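Local coordinates for protein methyl transferase from Methanosarcina acetivorans (PDB 6MRO) that probably works as an S-adenosylmethionine-dependent methyltransferase, binding S-adenosyl-L-homocysteine in a Rossmann-like domain and two calcium ions beside it, at residues P144-L149 / K155-S160; S140-G145 / I171-F176; G107-I112 / L118-H123. The protein carries 1 engineered substitution. One frame throughout, in Å; residues are numbered along the deposited sequence.

Contacts 1 and 2 adjoin and both contribute ligands to the same pair of calcium ions: their centres lie about 9 Å apart and they share P144 and G145. The carboxylates of E146 and D141 meet there, OE2 to OD2 at 2.7 Å, a closeness of like charges that the metals bound to both oxygens probably offset. Contact 3 is a separate, buried unit beside S-adenosyl-L-homocysteine; its centre is about 15 Å from that of contact 1 and about 18 Å from that of contact 2. It touches neither, the nearest atoms being about 5 Å away, yet the side chain of F109 lies about 6 Å from that of E157, bringing the calcium site close to a loop of the cofactor pocket.

Contact 1: residues P144-L149 / K155-S160; sequences PGEYEL and KAEIES. With CA (calcium ion), chain C; CA (calcium ion), chain D.
E146 and E157 join an irregular loop to the first turn of helix 155-162 across a wide gap, their CA atoms, the nearest pair between the segments, being 11.1 Å apart. What fills the gap is metal. The two side chains arrive from opposite directions with carboxylate planes turned 75° from each other, and E146 OE1 comes to 3.0 Å from E157 OE1, an approach between anions that the calcium ion binding both atoms (chain D) probably makes possible. Each glutamate grips this ion with both oxygens; E157 OE1 lies 2.6 Å from it. E146 OE2 does double duty, bridging to the second calcium ion (chain C) at 2.5 Å. That ion also takes the carbonyl G145 O at 2.2 Å and E148 OE1 at 2.4 Å. E146 reaches inward by a bend at chi2 (-70°), whereas E157 spans its distance with a chain extended beyond CG (chi2 159°). Its OE2 also accepts a hydrogen bond from the backbone N of S154, which helps to hold the carboxylate's orientation. D141 supplies a further bridging carboxylate, R152 O completes the protein ligands of one ion and E143 O those of the other. Behind E157 the helix lies on the sheet: K155 and I158 pack against I171 of strand 167-177 and Y188 of strand 184-193.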
# COMPACT_ATOMS: atom_id res chain seq x y z
N PRO A 144 12.49 -12.73 17.91
CA PRO A 144 11.65 -13.85 18.37
C PRO A 144 10.63 -13.38 19.39
O PRO A 144 10.90 -12.50 20.21
CB PRO A 144 12.67 -14.82 18.99
CG PRO A 144 13.87 -13.98 19.31
CD PRO A 144 13.91 -12.89 18.28
N GLY A 145 9.44 -13.98 19.33
CA GLY A 145 8.33 -13.56 20.16
C GLY A 145 7.59 -12.38 19.55
O GLY A 145 8.01 -11.79 18.55
N GLU A 146 6.46 -12.03 20.16
CA GLU A 146 5.61 -10.99 19.60
C GLU A 146 5.32 -9.91 20.64
O GLU A 146 4.19 -9.43 20.79
CB GLU A 146 4.32 -11.58 19.06
CG GLU A 146 4.52 -12.31 17.74
CD GLU A 146 4.81 -11.35 16.60
OE1 GLU A 146 3.85 -10.79 16.02
OE2 GLU A 146 6.00 -11.17 16.28
N TYR A 147 6.36 -9.48 21.35
CA TYR A 147 6.21 -8.41 22.32
C TYR A 147 6.35 -7.01 21.72
O TYR A 147 6.04 -6.04 22.41
CB TYR A 147 7.23 -8.55 23.45
CG TYR A 147 7.50 -9.95 23.95
CD1 TYR A 147 8.57 -10.69 23.46
CD2 TYR A 147 6.71 -10.52 24.94
CE1 TYR A 147 8.85 -11.96 23.92
CE2 TYR A 147 6.98 -11.80 25.42
CZ TYR A 147 8.05 -12.51 24.90
OH TYR A 147 8.32 -13.79 25.36
N GLU A 148 6.83 -6.88 20.49
CA GLU A 148 7.15 -5.55 19.98
C GLU A 148 5.88 -4.77 19.64
O GLU A 148 4.90 -5.32 19.14
CB GLU A 148 8.07 -5.64 18.76
CG GLU A 148 7.60 -6.52 17.61
CD GLU A 148 8.01 -7.99 17.77
OE1 GLU A 148 7.31 -8.84 17.21
OE2 GLU A 148 9.01 -8.29 18.45
N LEU A 149 5.91 -3.48 19.95
CA LEU A 149 4.79 -2.58 19.73
C LEU A 149 5.32 -1.31 19.07
O LEU A 149 6.29 -0.72 19.57
CB LEU A 149 4.09 -2.25 21.04
CG LEU A 149 2.56 -2.12 21.00
CD1 LEU A 149 1.92 -3.46 20.65
CD2 LEU A 149 2.05 -1.62 22.35
N LYS A 155 8.89 -12.56 7.91
CA LYS A 155 8.69 -13.25 6.64
C LYS A 155 7.70 -14.40 6.80
O LYS A 155 6.86 -14.64 5.92
CB LYS A 155 10.02 -13.75 6.08
CG LYS A 155 11.02 -12.64 5.86
CD LYS A 155 12.38 -13.19 5.45
CE LYS A 155 12.73 -12.76 4.05
NZ LYS A 155 14.14 -12.31 4.00
N ALA A 156 7.77 -15.09 7.94
CA ALA A 156 6.84 -16.18 8.20
C ALA A 156 5.40 -15.67 8.25
O ALA A 156 4.49 -16.28 7.68
CB ALA A 156 7.21 -16.90 9.50
N GLU A 157 5.18 -14.56 8.95
CA GLU A 157 3.85 -13.98 9.01
C GLU A 157 3.37 -13.55 7.63
O GLU A 157 2.22 -13.78 7.27
CB GLU A 157 3.84 -12.79 9.99
CG GLU A 157 4.14 -13.22 11.43
CD GLU A 157 4.63 -12.08 12.33
OE1 GLU A 157 4.64 -12.27 13.57
OE2 GLU A 157 5.00 -11.02 11.81
N ILE A 158 4.27 -12.96 6.83
CA ILE A 158 3.91 -12.55 5.47
C ILE A 158 3.57 -13.77 4.62
O ILE A 158 2.54 -13.81 3.93
CB ILE A 158 5.04 -11.71 4.85
CG1 ILE A 158 5.14 -10.37 5.58
CG2 ILE A 158 4.81 -11.47 3.35
CD1 ILE A 158 6.35 -9.55 5.19
N GLU A 159 4.42 -14.79 4.72
CA GLU A 159 4.23 -16.02 3.97
C GLU A 159 2.93 -16.71 4.36
O GLU A 159 2.17 -17.16 3.50
CB GLU A 159 5.41 -16.97 4.19
CG GLU A 159 6.66 -16.59 3.42
CD GLU A 159 7.78 -17.59 3.60
OE1 GLU A 159 7.76 -18.64 2.92
OE2 GLU A 159 8.69 -17.33 4.42
N SER A 160 2.66 -16.77 5.66
CA SER A 160 1.44 -17.41 6.16
C SER A 160 0.19 -16.66 5.70
O SER A 160 -0.83 -17.28 5.38
CB SER A 160 1.47 -17.49 7.68
OG SER A 160 0.30 -18.12 8.14
CA CA C . 8.44 -10.89 16.57
CA CA D . 5.25 -9.81 14.31
O HOH W 1 5.45 -8.06 15.90
O HOH W 2 8.59 -12.79 15.22
O HOH W 3 2.96 -9.06 13.81

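Contact 2: residues S140-G145 / I171-F176; sequences SDKEPG and IKDVIF. With CA (calcium ion), chain C; CA (calcium ion), chain D.
K142 and D173 meet in a single salt bridge, NZ to OD2 at 2.9 Å, the one direct contact between residues 140-145 and 171-176. The ammonium comes from above the carboxylate, 47° out of its plane. K142 gets there with a chain extended beyond CG, which carries the charge from the loop across to the strand, while D173 approaches from the opposite direction. The same oxygen has a second partner: a water that donates to D173 OD2 and accepts a hydrogen bond from S140 OG at 2.8 Å. D173 OD2 is thus held by a direct bond and a relayed one, both starting from the loop.

One step outward, the loop wraps round calcium. D141, next to K142, puts OD1 and OD2 on one ion (chain C), and OD2 continues to the other (chain D) at 2.4 Å, so it bridges the pair. With CG anti to the backbone N (chi1 177°), the carboxylate is directed at the ions. OD1 also accepts from E143 N at 3.0 Å, an Asx turn in which the donor meets the oxygen nearly head-on. The turn brings E143 O round to the chain C ion at 2.5 Å. Further on the loop turns at G145, which has a positive phi (84°), a backbone shape where a CB would collide with the carbonyl oxygen of P144. E146, E148, E157 and R152 O supply further protein ligands of the two ions.

Strand 167-177 is the outermost strand at this end of the sheet, running antiparallel to strand 184-193, whose Y188 touches S140, K142 and D173; on the loop side, S140, directly after strand 132-139, pairs by its backbone with Q186 of strand 184-193.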
# COMPACT_ATOMS: atom_id res chain seq x y z
N SER A 140 9.81 -4.57 9.20
CA SER A 140 10.25 -5.95 9.30
C SER A 140 10.39 -6.38 10.76
O SER A 140 10.77 -5.60 11.64
CB SER A 140 11.58 -6.16 8.57
OG SER A 140 12.59 -5.29 9.03
N ASP A 141 10.08 -7.65 10.99
CA ASP A 141 10.13 -8.27 12.31
C ASP A 141 11.08 -9.46 12.23
O ASP A 141 10.74 -10.50 11.64
CB ASP A 141 8.73 -8.71 12.74
CG ASP A 141 8.71 -9.44 14.07
OD1 ASP A 141 9.78 -9.63 14.70
OD2 ASP A 141 7.60 -9.82 14.49
N LYS A 142 12.26 -9.30 12.81
CA LYS A 142 13.20 -10.39 12.92
C LYS A 142 13.45 -10.77 14.37
O LYS A 142 14.42 -11.49 14.66
CB LYS A 142 14.52 -10.03 12.23
CG LYS A 142 14.33 -9.63 10.76
CD LYS A 142 15.49 -8.76 10.29
CE LYS A 142 15.50 -8.61 8.77
NZ LYS A 142 16.71 -7.84 8.33
N GLU A 143 12.60 -10.31 15.31
CA GLU A 143 12.87 -10.63 16.71
C GLU A 143 11.95 -11.74 17.19
O GLU A 143 10.74 -11.71 16.91
CB GLU A 143 12.70 -9.40 17.59
CG GLU A 143 13.78 -8.36 17.36
CD GLU A 143 14.74 -8.25 18.54
OE1 GLU A 143 15.87 -7.77 18.32
OE2 GLU A 143 14.35 -8.63 19.66
N PRO A 144 12.49 -12.73 17.91
CA PRO A 144 11.65 -13.85 18.37
C PRO A 144 10.63 -13.38 19.39
O PRO A 144 10.90 -12.50 20.21
CB PRO A 144 12.67 -14.82 18.99
CG PRO A 144 13.87 -13.98 19.31
CD PRO A 144 13.91 -12.89 18.28
N GLY A 145 9.44 -13.98 19.33
CA GLY A 145 8.33 -13.56 20.16
C GLY A 145 7.59 -12.38 19.55
O GLY A 145 8.01 -11.79 18.55
N ILE A 171 10.34 -11.72 -0.72
CA ILE A 171 10.23 -10.77 0.39
C ILE A 171 11.64 -10.23 0.62
O ILE A 171 12.53 -10.96 1.07
CB ILE A 171 9.68 -11.44 1.67
CG1 ILE A 171 8.36 -12.15 1.38
CG2 ILE A 171 9.51 -10.40 2.77
CD1 ILE A 171 7.89 -13.08 2.49
N LYS A 172 11.84 -8.95 0.30
CA LYS A 172 13.15 -8.32 0.27
C LYS A 172 13.30 -7.34 1.43
O LYS A 172 12.37 -6.62 1.78
CB LYS A 172 13.35 -7.55 -1.05
CG LYS A 172 13.99 -8.36 -2.14
CD LYS A 172 14.12 -7.57 -3.44
CE LYS A 172 14.68 -8.46 -4.54
NZ LYS A 172 14.47 -7.93 -5.91
N ASP A 173 14.50 -7.31 2.01
CA ASP A 173 14.84 -6.26 2.95
C ASP A 173 14.93 -4.93 2.21
O ASP A 173 15.63 -4.82 1.19
CB ASP A 173 16.18 -6.55 3.64
CG ASP A 173 16.09 -7.71 4.61
OD1 ASP A 173 16.66 -8.78 4.32
OD2 ASP A 173 15.45 -7.54 5.68
N VAL A 174 14.21 -3.93 2.70
CA VAL A 174 14.29 -2.59 2.14
C VAL A 174 14.27 -1.58 3.28
O VAL A 174 14.41 -1.94 4.46
CB VAL A 174 13.14 -2.32 1.15
CG1 VAL A 174 13.24 -3.24 -0.08
CG2 VAL A 174 11.78 -2.47 1.84
N ILE A 175 14.14 -0.31 2.94
CA ILE A 175 14.07 0.78 3.90
C ILE A 175 12.69 1.43 3.78
O ILE A 175 12.12 1.48 2.69
CB ILE A 175 15.20 1.80 3.64
CG1 ILE A 175 16.53 1.24 4.13
CG2 ILE A 175 14.91 3.12 4.32
CD1 ILE A 175 16.48 0.72 5.53
N PHE A 176 12.15 1.88 4.91
CA PHE A 176 10.90 2.62 4.95
C PHE A 176 11.22 4.03 5.43
O PHE A 176 11.79 4.20 6.51
CB PHE A 176 9.88 1.95 5.87
CG PHE A 176 8.53 2.63 5.90
CD1 PHE A 176 7.49 2.16 5.13
CD2 PHE A 176 8.31 3.72 6.73
CE1 PHE A 176 6.25 2.78 5.16
CE2 PHE A 176 7.07 4.34 6.78
CZ PHE A 176 6.04 3.87 5.98
CA CA C . 8.44 -10.89 16.57
CA CA D . 5.25 -9.81 14.31
O HOH W 4 14.29 -5.48 6.82
O HOH W 2 8.59 -12.79 15.22
O HOH W 1 5.45 -8.06 15.90
O HOH W 3 2.96 -9.06 13.81

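Contact 3: residues G107-I112 / L118-H123; sequences GLFHVI and LLFTRH. With SAH (S-adenosyl-L-homocysteine), chain B.
The loop 107-112, which leaves strand 100-106 to line the S-adenosyl-L-homocysteine pocket, folds back on helix 114-127 by closing L108, F109 and I112 around the ring of F120. I112 lies over one face: CG1 sits 4.1 Å from the ring centroid and 25° off the normal, a CH-pi contact displaced toward the rim. L108 comes to the edge, CD2 near the ring plane and 3.7 Å from F120 CE2. F109 adds a looser touch: F120 CE1 lies at the edge of the F109 ring, 4.1 Å from F109 CD1, the two side chains crossing at about a right angle.

L108 works in two directions. Its CG lies across from the backbone N (chi1 175°), and the branches then divide, CD2 to the phenylalanine and CD1 to the ligand, where it is 3.5 Å from C8 of the adenine. V111 CG2 stands 4.0 Å from the same carbon. F120 is therefore a second-shell residue, backing a side chain that touches the cofactor product; an alanine here would probably open a gap under I112 and beside L108 and set the L108 side chain free to shift against the adenine.

The loop is also braced by its backbone. L108 O accepts from both V111 N and I112 N, and D105 OD2 takes F109 N. V88 and L89 also pack against F120, as do I39 and Y134 from the sheet.

A loop after the fourth strand of the sheet, in sequence order, that runs past the ligand into the next helix is characteristic of the Rossmann-like fold of S-adenosylmethionine-dependent methyltransferases.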
# COMPACT_ATOMS: atom_id res chain seq x y z
N GLY A 107 2.14 0.50 3.85
CA GLY A 107 1.74 0.64 5.24
C GLY A 107 0.30 0.32 5.60
O GLY A 107 -0.08 0.52 6.77
N LEU A 108 -0.52 -0.17 4.66
CA LEU A 108 -1.89 -0.53 5.05
C LEU A 108 -1.93 -1.90 5.72
O LEU A 108 -2.50 -2.04 6.81
CB LEU A 108 -2.82 -0.51 3.83
CG LEU A 108 -4.26 -1.00 4.11
CD1 LEU A 108 -4.93 -0.18 5.25
CD2 LEU A 108 -5.16 -0.98 2.85
N PHE A 109 -1.35 -2.92 5.09
CA PHE A 109 -1.29 -4.24 5.70
C PHE A 109 -0.82 -4.12 7.14
O PHE A 109 -1.37 -4.78 8.03
CB PHE A 109 -0.36 -5.16 4.92
CG PHE A 109 -0.11 -6.48 5.61
CD1 PHE A 109 -1.11 -7.43 5.70
CD2 PHE A 109 1.12 -6.74 6.20
CE1 PHE A 109 -0.89 -8.65 6.34
CE2 PHE A 109 1.35 -7.95 6.85
CZ PHE A 109 0.35 -8.90 6.92
N HIS A 110 0.14 -3.23 7.39
CA HIS A 110 0.70 -2.99 8.71
C HIS A 110 -0.37 -2.67 9.74
O HIS A 110 -0.24 -3.04 10.91
CB HIS A 110 1.73 -1.85 8.62
CG HIS A 110 2.27 -1.38 9.93
ND1 HIS A 110 3.15 -2.13 10.69
CD2 HIS A 110 2.08 -0.22 10.61
CE1 HIS A 110 3.46 -1.46 11.79
NE2 HIS A 110 2.82 -0.30 11.76
N VAL A 111 -1.45 -1.98 9.34
CA VAL A 111 -2.46 -1.56 10.31
C VAL A 111 -3.69 -2.44 10.31
O VAL A 111 -4.50 -2.32 11.24
CB VAL A 111 -2.86 -0.08 10.11
CG1 VAL A 111 -1.65 0.82 10.21
CG2 VAL A 111 -3.58 0.12 8.78
N ILE A 112 -3.87 -3.30 9.31
CA ILE A 112 -5.00 -4.22 9.30
C ILE A 112 -4.92 -5.14 10.51
O ILE A 112 -3.88 -5.75 10.79
CB ILE A 112 -5.00 -5.01 7.98
CG1 ILE A 112 -5.24 -4.07 6.79
CG2 ILE A 112 -6.07 -6.12 8.00
CD1 ILE A 112 -6.61 -3.38 6.81
N LEU A 118 -7.79 -12.07 6.97
CA LEU A 118 -8.27 -12.98 5.93
C LEU A 118 -9.16 -12.24 4.94
O LEU A 118 -8.98 -12.35 3.72
CB LEU A 118 -9.01 -14.17 6.54
CG LEU A 118 -10.02 -14.90 5.63
CD1 LEU A 118 -9.35 -15.53 4.41
CD2 LEU A 118 -10.83 -15.96 6.40
N LEU A 119 -10.13 -11.49 5.45
CA LEU A 119 -10.99 -10.66 4.60
C LEU A 119 -10.16 -9.72 3.74
O LEU A 119 -10.44 -9.55 2.54
CB LEU A 119 -11.96 -9.87 5.47
CG LEU A 119 -13.03 -9.04 4.78
CD1 LEU A 119 -13.92 -9.96 3.96
CD2 LEU A 119 -13.86 -8.24 5.79
N PHE A 120 -9.14 -9.10 4.32
CA PHE A 120 -8.27 -8.20 3.57
C PHE A 120 -7.65 -8.92 2.38
O PHE A 120 -7.75 -8.45 1.23
CB PHE A 120 -7.21 -7.64 4.50
CG PHE A 120 -6.17 -6.78 3.83
CD1 PHE A 120 -4.94 -7.32 3.48
CD2 PHE A 120 -6.42 -5.44 3.56
CE1 PHE A 120 -3.97 -6.53 2.87
CE2 PHE A 120 -5.45 -4.65 2.95
CZ PHE A 120 -4.22 -5.21 2.62
N THR A 121 -7.01 -10.07 2.62
CA THR A 121 -6.38 -10.80 1.52
C THR A 121 -7.40 -11.15 0.44
O THR A 121 -7.09 -11.06 -0.76
CB THR A 121 -5.70 -12.07 2.03
OG1 THR A 121 -6.67 -12.95 2.63
CG2 THR A 121 -4.63 -11.75 3.05
N ARG A 122 -8.60 -11.54 0.83
CA ARG A 122 -9.60 -11.93 -0.17
C ARG A 122 -10.04 -10.78 -1.04
O ARG A 122 -10.25 -10.95 -2.20
CB ARG A 122 -10.79 -12.68 0.44
CG ARG A 122 -11.89 -13.05 -0.59
CD ARG A 122 -12.04 -14.56 -0.93
NE ARG A 122 -12.80 -14.88 -2.17
CZ ARG A 122 -14.03 -15.41 -2.23
NH1 ARG A 122 -14.69 -15.71 -1.13
NH2 ARG A 122 -14.61 -15.63 -3.39
N HIS A 123 -10.19 -9.60 -0.47
CA HIS A 123 -10.61 -8.46 -1.27
C HIS A 123 -9.52 -8.01 -2.22
O HIS A 123 -9.79 -7.68 -3.38
CB HIS A 123 -11.04 -7.31 -0.35
CG HIS A 123 -12.49 -7.35 0.00
ND1 HIS A 123 -12.97 -8.04 1.09
CD2 HIS A 123 -13.57 -6.83 -0.63
CE1 HIS A 123 -14.29 -7.93 1.13
NE2 HIS A 123 -14.67 -7.20 0.10
N SAH B . -0.04 4.68 1.94
CA SAH B . 0.06 5.99 2.60
CB SAH B . -0.63 5.96 3.96
CG SAH B . -0.17 4.81 4.85
SD SAH B . -0.84 4.88 6.53
C SAH B . 1.50 6.43 2.77
O SAH B . 2.44 5.66 2.50
OXT SAH B . 1.75 7.57 3.19
C5' SAH B . -2.19 3.69 6.28
C4' SAH B . -3.40 4.30 5.57
O4' SAH B . -4.41 3.30 5.44
C3' SAH B . -4.04 5.49 6.28
O3' SAH B . -4.09 6.57 5.35
C2' SAH B . -5.42 4.98 6.68
O2' SAH B . -6.45 5.96 6.67
C1' SAH B . -5.67 3.90 5.65
N9 SAH B . -6.60 2.84 6.06
C8 SAH B . -6.62 2.12 7.24
N7 SAH B . -7.60 1.21 7.16
C5 SAH B . -8.19 1.31 5.95
C6 SAH B . -9.25 0.64 5.34
N6 SAH B . -9.89 -0.33 5.98
N1 SAH B . -9.63 0.99 4.07
C2 SAH B . -8.97 1.99 3.39
N3 SAH B . -7.93 2.68 3.99
C4 SAH B . -7.55 2.32 5.24